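Local coordinates for probable glutamine-binding lipoprotein GlnH (GLNBP) (Mycobacterium tuberculosis, PDB 6H20) that probably serves as the amino acid-binding lipoprotein that senses aspartate and related amino acids outside the cell to regulate protein kinase G and glutamate metabolism, at residues Gly261-Leu266 against Pro278-Pro283. Sequence-based numbering, arbitrary orientation.
Sequences GTWNTL and PAPPTP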
loop_
_atom_site.group_PDB
_atom_site.type_symbol
_atom_site.label_atom_id
_atom_site.label_comp_id
_atom_site.label_asym_id
_atom_site.label_seq_id
_atom_site.Cartn_x
_atom_site.Cartn_y
_atom_site.Cartn_z
ATOM N N GLY A 261 9.855 -19.329 3.683
ATOM C CA GLY A 261 10.354 -19.025 2.361
ATOM C C GLY A 261 9.360 -18.335 1.451
ATOM O O GLY A 261 9.756 -17.860 0.375
ATOM N N THR A 262 8.083 -18.251 1.840
ATOM C CA THR A 262 7.072 -17.703 0.936
ATOM C C THR A 262 7.272 -16.211 0.706
ATOM O O THR A 262 7.157 -15.733 -0.428
ATOM C CB THR A 262 5.669 -17.961 1.489
ATOM O OG1 THR A 262 5.444 -19.370 1.593
ATOM C CG2 THR A 262 4.617 -17.371 0.560
ATOM N N TRP A 263 7.581 -15.460 1.763
ATOM C CA TRP A 263 7.805 -14.026 1.597
ATOM C C TRP A 263 8.949 -13.773 0.624
ATOM O O TRP A 263 8.833 -12.946 -0.290
ATOM C CB TRP A 263 8.079 -13.381 2.955
ATOM C CG TRP A 263 8.037 -11.892 2.930
ATOM C CD1 TRP A 263 6.971 -11.108 3.244
ATOM C CD2 TRP A 263 9.103 -11.001 2.566
ATOM N NE1 TRP A 263 7.298 -9.782 3.107
ATOM C CE2 TRP A 263 8.600 -9.684 2.695
ATOM C CE3 TRP A 263 10.431 -11.182 2.162
ATOM C CZ2 TRP A 263 9.373 -8.558 2.423
ATOM C CZ3 TRP A 263 11.200 -10.053 1.891
ATOM C CH2 TRP A 263 10.662 -8.761 2.028
ATOM N N ASN A 264 10.058 -14.496 0.793
ATOM C CA ASN A 264 11.186 -14.337 -0.124
ATOM C C ASN A 264 10.775 -14.640 -1.563
ATOM O O ASN A 264 11.163 -13.926 -2.501
ATOM C CB ASN A 264 12.318 -15.268 0.310
ATOM C CG ASN A 264 13.536 -15.144 -0.570
ATOM O OD1 ASN A 264 14.316 -14.197 -0.443
ATOM N ND2 ASN A 264 13.700 -16.093 -1.484
ATOM N N THR A 265 9.989 -15.698 -1.753
ATOM C CA THR A 265 9.531 -16.069 -3.086
ATOM C C THR A 265 8.675 -14.966 -3.696
ATOM O O THR A 265 8.826 -14.629 -4.880
ATOM C CB THR A 265 8.764 -17.389 -2.998
ATOM O OG1 THR A 265 9.673 -18.445 -2.644
ATOM C CG2 THR A 265 8.078 -17.725 -4.313
ATOM N N LEU A 266 7.792 -14.368 -2.892
ATOM C CA LEU A 266 6.930 -13.307 -3.397
ATOM C C LEU A 266 7.717 -12.049 -3.728
ATOM O O LEU A 266 7.418 -11.378 -4.724
ATOM C CB LEU A 266 5.819 -13.003 -2.390
ATOM C CG LEU A 266 4.823 -14.141 -2.175
ATOM C CD1 LEU A 266 3.763 -13.706 -1.168
ATOM C CD2 LEU A 266 4.180 -14.563 -3.491
ATOM N N PRO A 278 15.590 -8.059 0.725
ATOM C CA PRO A 278 16.076 -7.909 2.095
ATOM C C PRO A 278 15.483 -9.034 2.933
ATOM O O PRO A 278 14.711 -9.858 2.445
ATOM C CB PRO A 278 15.486 -6.566 2.511
ATOM C CG PRO A 278 14.146 -6.545 1.813
ATOM C CD PRO A 278 14.387 -7.243 0.476
ATOM N N ALA A 279 15.875 -9.072 4.201
ATOM C CA ALA A 279 15.147 -9.901 5.141
ATOM C C ALA A 279 13.720 -9.368 5.237
ATOM O O ALA A 279 13.489 -8.171 5.042
ATOM C CB ALA A 279 15.793 -9.823 6.519
ATOM N N PRO A 280 12.741 -10.227 5.514
ATOM C CA PRO A 280 11.387 -9.722 5.733
ATOM C C PRO A 280 11.379 -8.763 6.898
ATOM O O PRO A 280 12.214 -8.865 7.821
ATOM C CB PRO A 280 10.583 -10.993 6.053
ATOM C CG PRO A 280 11.415 -12.133 5.629
ATOM C CD PRO A 280 12.841 -11.685 5.676
ATOM N N PRO A 281 10.455 -7.807 6.913
ATOM C CA PRO A 281 10.361 -6.891 8.056
ATOM C C PRO A 281 10.148 -7.677 9.340
ATOM O O PRO A 281 9.401 -8.654 9.369
ATOM C CB PRO A 281 9.142 -6.020 7.728
ATOM C CG PRO A 281 8.842 -6.257 6.307
ATOM C CD PRO A 281 9.388 -7.585 5.920
ATOM N N THR A 282 10.835 -7.260 10.395
ATOM C CA THR A 282 10.703 -7.954 11.672
ATOM C C THR A 282 9.402 -7.534 12.349
ATOM O O THR A 282 9.145 -6.335 12.491
ATOM C CB THR A 282 11.892 -7.612 12.570
ATOM O OG1 THR A 282 13.097 -8.106 11.967
ATOM C CG2 THR A 282 11.729 -8.244 13.942
ATOM N N PRO A 283 8.551 -8.479 12.752
ATOM C CA PRO A 283 7.288 -8.104 13.395
ATOM C C PRO A 283 7.523 -7.555 14.790
ATOM O O PRO A 283 8.454 -7.956 15.498
ATOM C CB PRO A 283 6.519 -9.428 13.456
ATOM C CG PRO A 283 7.605 -10.476 13.525
ATOM C CD PRO A 283 8.695 -9.939 12.618
#
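The indole N-H of W263, NE1, is hydrogen-bonded to the backbone carbonyl of Y138, and this bond helps fix the ring that the proline-rich segment 278-283 packs against. The arrangement is a CH-pi contact of proline on tryptophan, joining the last helix of this family 3 solute-binding fold, 262-270, to the C-terminal tail that follows it. With CG anti to the backbone N (chi1 -168°), the indole extends from the first turn of the helix and meets the tail along its benzo ring. P280 lies over one face: its CA stands 3.8 Å from the centroid of the six-membered ring and only 6° off the ring normal, while its CG comes to 3.7 Å from W263 CE3. P281 approaches obliquely by the CE2-CZ2 bond, with CD 3.6 Å from CZ2 of W263. At the far end of the indole, CG of P278 lies 4.1 Å from W263 CH2. No hydrogen bond links the two segments, so the contact rests on van der Waals and CH-pi packing. Beyond them, P280 also touches R258 of helix 244-259, and the ring of Y267 meets the indole with the planes at about 30°. The carbonyl O of P278 approaches the benzo ring obliquely, 3.6 Å from W263 CZ3.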